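PDB 5X6B: O-phospho-L-seryl-tRNA:Cys-tRNA synthase from Methanocaldococcus jannaschii DSM 2661, which probably catalyses the pyridoxal-phosphate-dependent conversion of O-phosphoseryl-tRNA(Cys) to cysteinyl-tRNA(Cys). Local coordinates for residues A132-G137 with A157-A162; K192-I197 with K222-L227. One frame throughout, in Å; residues are numbered along the deposited sequence.

Contact 1 of 2, residues A132-G137 with A157-A162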
loop_
_atom_site.group_PDB
_atom_site.type_symbol
_atom_site.label_atom_id
_atom_site.label_comp_id
_atom_site.label_asym_id
_atom_site.label_seq_id
_atom_site.Cartn_x
_atom_site.Cartn_y
_atom_site.Cartn_z
ATOM N N ALA B 132 8.947 -22.122 -12.409
ATOM C CA ALA B 132 9.267 -21.771 -13.789
ATOM C C ALA B 132 10.685 -22.158 -14.208
ATOM O O ALA B 132 11.023 -22.096 -15.390
ATOM C CB ALA B 132 9.058 -20.284 -14.002
ATOM N N ILE B 133 11.516 -22.543 -13.246
ATOM C CA ILE B 133 12.902 -22.900 -13.545
ATOM C C ILE B 133 13.126 -24.388 -13.323
ATOM O O ILE B 133 13.610 -25.091 -14.204
ATOM C CB ILE B 133 13.898 -22.094 -12.685
ATOM C CG1 ILE B 133 13.607 -20.595 -12.804
ATOM C CG2 ILE B 133 15.333 -22.404 -13.082
ATOM C CD1 ILE B 133 13.627 -20.079 -14.228
ATOM N N CYS B 134 12.760 -24.860 -12.138
ATOM C CA CYS B 134 12.836 -26.275 -11.827
ATOM C C CYS B 134 11.739 -27.054 -12.540
ATOM O O CYS B 134 10.667 -26.520 -12.821
ATOM C CB CYS B 134 12.733 -26.498 -10.320
ATOM S SG CYS B 134 13.876 -25.491 -9.364
ATOM N N LYS B 135 12.024 -28.317 -12.840
ATOM C CA LYS B 135 11.006 -29.235 -13.324
ATOM C C LYS B 135 10.598 -30.130 -12.159
ATOM O O LYS B 135 11.403 -30.377 -11.264
ATOM C CB LYS B 135 11.521 -30.051 -14.512
ATOM C CG LYS B 135 10.910 -29.645 -15.852
ATOM C CD LYS B 135 9.407 -29.384 -15.726
ATOM C CE LYS B 135 8.765 -29.087 -17.077
ATOM N NZ LYS B 135 9.105 -27.725 -17.580
ATOM N N GLU B 136 9.350 -30.596 -12.160
ATOM C CA GLU B 136 8.796 -31.299 -11.000
ATOM C C GLU B 136 9.630 -32.513 -10.597
ATOM O O GLU B 136 10.097 -33.273 -11.444
ATOM C CB GLU B 136 7.347 -31.731 -11.266
ATOM C CG GLU B 136 6.974 -31.907 -12.735
ATOM C CD GLU B 136 5.467 -32.032 -12.939
ATOM O OE1 GLU B 136 4.744 -32.219 -11.937
ATOM O OE2 GLU B 136 5.002 -31.944 -14.095
ATOM N N GLY B 137 9.811 -32.686 -9.295
ATOM C CA GLY B 137 10.605 -33.788 -8.787
ATOM C C GLY B 137 12.044 -33.401 -8.504
ATOM O O GLY B 137 12.762 -34.131 -7.820
ATOM N N ALA B 157 5.578 -26.437 -5.411
ATOM C CA ALA B 157 6.142 -26.587 -6.744
ATOM C C ALA B 157 6.475 -28.053 -7.008
ATOM O O ALA B 157 7.113 -28.385 -8.012
ATOM C CB ALA B 157 7.375 -25.720 -6.912
ATOM N N LYS B 158 6.027 -28.919 -6.099
ATOM C CA LYS B 158 6.251 -30.357 -6.200
ATOM C C LYS B 158 7.730 -30.660 -6.396
ATOM O O LYS B 158 8.114 -31.395 -7.303
ATOM C CB LYS B 158 5.420 -30.949 -7.341
ATOM C CG LYS B 158 3.921 -30.799 -7.137
ATOM C CD LYS B 158 3.144 -31.346 -8.316
ATOM C CE LYS B 158 1.653 -31.397 -8.017
ATOM N NZ LYS B 158 1.101 -30.059 -7.681
ATOM N N LEU B 159 8.552 -30.060 -5.545
ATOM C CA LEU B 159 9.990 -30.268 -5.579
ATOM C C LEU B 159 10.446 -30.958 -4.306
ATOM O O LEU B 159 9.771 -30.891 -3.277
ATOM C CB LEU B 159 10.729 -28.942 -5.750
ATOM C CG LEU B 159 10.463 -28.197 -7.057
ATOM C CD1 LEU B 159 11.272 -26.911 -7.111
ATOM C CD2 LEU B 159 10.780 -29.084 -8.248
ATOM N N ASN B 160 11.591 -31.624 -4.386
ATOM C CA ASN B 160 12.192 -32.256 -3.222
ATOM C C ASN B 160 13.207 -31.323 -2.572
ATOM O O ASN B 160 13.717 -30.402 -3.216
ATOM C CB ASN B 160 12.844 -33.580 -3.611
ATOM C CG ASN B 160 11.835 -34.609 -4.075
ATOM O OD1 ASN B 160 11.225 -35.303 -3.263
ATOM N ND2 ASN B 160 11.650 -34.710 -5.387
ATOM N N VAL B 161 13.494 -31.553 -1.295
ATOM C CA VAL B 161 14.344 -30.635 -0.541
ATOM C C VAL B 161 15.417 -31.351 0.271
ATOM O O VAL B 161 15.132 -32.304 0.999
ATOM C CB VAL B 161 13.500 -29.756 0.418
ATOM C CG1 VAL B 161 14.397 -28.967 1.354
ATOM C CG2 VAL B 161 12.599 -28.820 -0.369
ATOM N N ALA B 162 16.652 -30.879 0.140
ATOM C CA ALA B 162 17.752 -31.354 0.971
ATOM C C ALA B 162 18.385 -30.185 1.731
ATOM O O ALA B 162 18.558 -29.094 1.178
ATOM C CB ALA B 162 18.789 -32.067 0.124
#
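Backbone meets backbone where G137 passes L159, their CA atoms 4.8 Å apart, and the amide N of G137 donates to the carbonyl O of K158 at 2.9 Å, with an N-H...O angle of 157°. The O of G137 is taken up in turn by the side-chain amide of N160: ND2 lies 2.7 Å from it. This oxygen lies close to the plane of the N160 amide, but the donor stands above the G137 carbonyl plane, 49° out of it. L159 supplies the apolar part. With CG beside the backbone N (chi1 -63°), the end of its side chain turns to the loop and both methyls touch it: CD1 packs 3.6 Å from CB of C134 and also touches SG, while CD2 rests 3.3 Å from the backbone O of K135. M130 of helix 122-132 packs on the same leucine. Farther out, E136 and K158 run side by side in the same direction, with OE1 of E136 4.1 Å from CD of K158 but 6.0 Å from NZ, so no salt bridge forms. K158, at positive phi, is the C-prime residue of the Schellman motif that ends helix 148-156. The chemistry is thus divided: hydrogen bonds hold G137 to K158 and N160, L159 packs on C134, and K158 may slightly offset the repulsion between E136 and E136 of the second subunit.

Contact 2 of 2, residues K192-I197 with K222-L227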
loop_
_atom_site.group_PDB
_atom_site.type_symbol
_atom_site.label_atom_id
_atom_site.label_comp_id
_atom_site.label_asym_id
_atom_site.label_seq_id
_atom_site.Cartn_x
_atom_site.Cartn_y
_atom_site.Cartn_z
ATOM N N LYS B 192 19.670 -38.300 -8.695
ATOM C CA LYS B 192 18.740 -37.205 -8.449
ATOM C C LYS B 192 19.216 -35.922 -9.128
ATOM O O LYS B 192 20.419 -35.700 -9.291
ATOM C CB LYS B 192 18.568 -36.970 -6.948
ATOM C CG LYS B 192 17.437 -37.757 -6.308
ATOM C CD LYS B 192 17.749 -39.231 -6.169
ATOM C CE LYS B 192 16.595 -39.957 -5.496
ATOM N NZ LYS B 192 16.780 -41.435 -5.500
ATOM N N ASN B 193 18.272 -35.082 -9.532
ATOM C CA ASN B 193 18.618 -33.802 -10.132
ATOM C C ASN B 193 18.418 -32.639 -9.161
ATOM O O ASN B 193 17.466 -32.624 -8.380
ATOM C CB ASN B 193 17.800 -33.564 -11.402
ATOM C CG ASN B 193 18.251 -32.331 -12.161
ATOM O OD1 ASN B 193 19.437 -31.991 -12.169
ATOM N ND2 ASN B 193 17.305 -31.644 -12.792
ATOM N N VAL B 194 19.329 -31.674 -9.211
ATOM C CA VAL B 194 19.218 -30.467 -8.402
ATOM C C VAL B 194 18.865 -29.286 -9.292
ATOM O O VAL B 194 19.682 -28.838 -10.098
ATOM C CB VAL B 194 20.517 -30.164 -7.639
ATOM C CG1 VAL B 194 20.415 -28.819 -6.933
ATOM C CG2 VAL B 194 20.813 -31.274 -6.642
ATOM N N GLY B 195 17.640 -28.792 -9.145
ATOM C CA GLY B 195 17.152 -27.715 -9.982
ATOM C C GLY B 195 17.495 -26.337 -9.453
ATOM O O GLY B 195 17.624 -25.383 -10.222
ATOM N N LEU B 196 17.656 -26.229 -8.139
ATOM C CA LEU B 196 17.863 -24.928 -7.524
ATOM C C LEU B 196 18.688 -24.969 -6.238
ATOM O O LEU B 196 18.461 -25.805 -5.356
ATOM C CB LEU B 196 16.507 -24.278 -7.236
ATOM C CG LEU B 196 16.529 -22.841 -6.707
ATOM C CD1 LEU B 196 17.148 -21.910 -7.734
ATOM C CD2 LEU B 196 15.126 -22.388 -6.341
ATOM N N ILE B 197 19.641 -24.047 -6.140
ATOM C CA ILE B 197 20.365 -23.818 -4.895
ATOM C C ILE B 197 19.831 -22.567 -4.191
ATOM O O ILE B 197 19.748 -21.490 -4.790
ATOM C CB ILE B 197 21.871 -23.670 -5.141
ATOM C CG1 ILE B 197 22.412 -24.924 -5.820
ATOM C CG2 ILE B 197 22.605 -23.425 -3.832
ATOM C CD1 ILE B 197 23.844 -24.802 -6.243
ATOM N N LYS B 222 29.199 -25.589 -10.595
ATOM C CA LYS B 222 28.403 -26.814 -10.549
ATOM C C LYS B 222 27.133 -26.626 -11.374
ATOM O O LYS B 222 26.237 -27.470 -11.354
ATOM C CB LYS B 222 28.068 -27.222 -9.107
ATOM C CG LYS B 222 29.177 -27.993 -8.361
ATOM C CD LYS B 222 30.568 -27.778 -8.967
ATOM C CE LYS B 222 31.604 -28.772 -8.450
ATOM N NZ LYS B 222 32.915 -28.590 -9.141
ATOM N N GLY B 223 27.074 -25.509 -12.099
ATOM C CA GLY B 223 26.030 -25.247 -13.076
ATOM C C GLY B 223 24.589 -25.363 -12.606
ATOM O O GLY B 223 23.725 -25.828 -13.351
ATOM N N ILE B 224 24.324 -24.938 -11.376
ATOM C CA ILE B 224 22.968 -24.981 -10.834
ATOM C C ILE B 224 22.500 -23.580 -10.442
ATOM O O ILE B 224 23.234 -22.841 -9.784
ATOM C CB ILE B 224 22.882 -25.917 -9.613
ATOM C CG1 ILE B 224 23.435 -27.298 -9.965
ATOM C CG2 ILE B 224 21.447 -26.036 -9.115
ATOM C CD1 ILE B 224 23.578 -28.218 -8.777
ATOM N N PRO B 225 21.281 -23.204 -10.861
ATOM C CA PRO B 225 20.691 -21.897 -10.542
ATOM C C PRO B 225 20.692 -21.582 -9.046
ATOM O O PRO B 225 20.373 -22.446 -8.222
ATOM C CB PRO B 225 19.261 -22.025 -11.070
ATOM C CG PRO B 225 19.372 -22.998 -12.192
ATOM C CD PRO B 225 20.420 -23.988 -11.768
ATOM N N PHE B 226 21.051 -20.342 -8.715
ATOM C CA PHE B 226 21.208 -19.911 -7.330
ATOM C C PHE B 226 20.220 -18.797 -6.971
ATOM O O PHE B 226 20.264 -17.695 -7.530
ATOM C CB PHE B 226 22.654 -19.455 -7.094
ATOM C CG PHE B 226 22.929 -18.942 -5.700
ATOM C CD1 PHE B 226 22.399 -19.576 -4.588
ATOM C CD2 PHE B 226 23.765 -17.851 -5.505
ATOM C CE1 PHE B 226 22.665 -19.111 -3.309
ATOM C CE2 PHE B 226 24.042 -17.385 -4.228
ATOM C CZ PHE B 226 23.491 -18.017 -3.129
ATOM N N LEU B 227 19.320 -19.106 -6.041
ATOM C CA LEU B 227 18.396 -18.117 -5.496
ATOM C C LEU B 227 18.820 -17.697 -4.092
ATOM O O LEU B 227 18.892 -18.524 -3.179
ATOM C CB LEU B 227 16.967 -18.664 -5.464
ATOM C CG LEU B 227 15.991 -17.927 -4.541
ATOM C CD1 LEU B 227 15.727 -16.518 -5.034
ATOM C CD2 LEU B 227 14.691 -18.698 -4.400
#
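The carbonyl O of I197 is gripped by the amide N of L227 at 2.7 Å, with CA of F226 adding a CA-H...O contact of 3.3 Å. The ring of F226 brings its edge to the same oxygen, CD1 lying 3.3 Å from it; with CG anti to the backbone N (chi1 178°), the F226 side chain crosses that of I197 at about a right angle and puts the ring edge there. One step back, the amide N of I197 donates to O of P225, also at 2.7 Å and nearly straight at 174°. The two bonds place I197 opposite F226 in a parallel bridge, and the amide N of F226 bonds to the carboxylate of D247, just before strand 248-252. On the I197 and F226 face, the side chains of I197 and I224 also cross at about a right angle, CG1 of I197 meeting CG2 of I224 at 3.6 Å, and CG1 of V194 touches that same methyl at 3.7 Å. Helix 179-188 covers this cluster through I184 and L187, and helix 212-221 through V215 and A219. L196 faces the other way: its CD1 lies against O of P225 and reaches CB of L227 at 4.0 Å, with M130 and V129 of helix 122-132 packed over the pair. Strand 194-200, helix 212-221 and strand 226-229 form a beta-alpha-beta crossover, consistent with the large domain of fold type I pyridoxal-phosphate enzymes.

How the contacts relate
From the N terminus, helix 122-132 runs into the loop of contact 1, which closes around strand 139-143 and helix 148-156 as the chain enters strand 160-166. Only after that does contact 2 open, at strand 194-200, to close around helix 212-221 at strand 226-229, so the two lie in series and neither nests nor crosses. In space they are neighbours, centres about 10 Å apart: SG of C134 packs 3.6 Å from CB of L196. Both reach the seven-stranded mixed sheet, contact 1 by strand 160-166, an outermost strand within this chain, and contact 2 by two interior strands. Strand 139-143 lies between them, and D138 just before it bonds to K135 and N193.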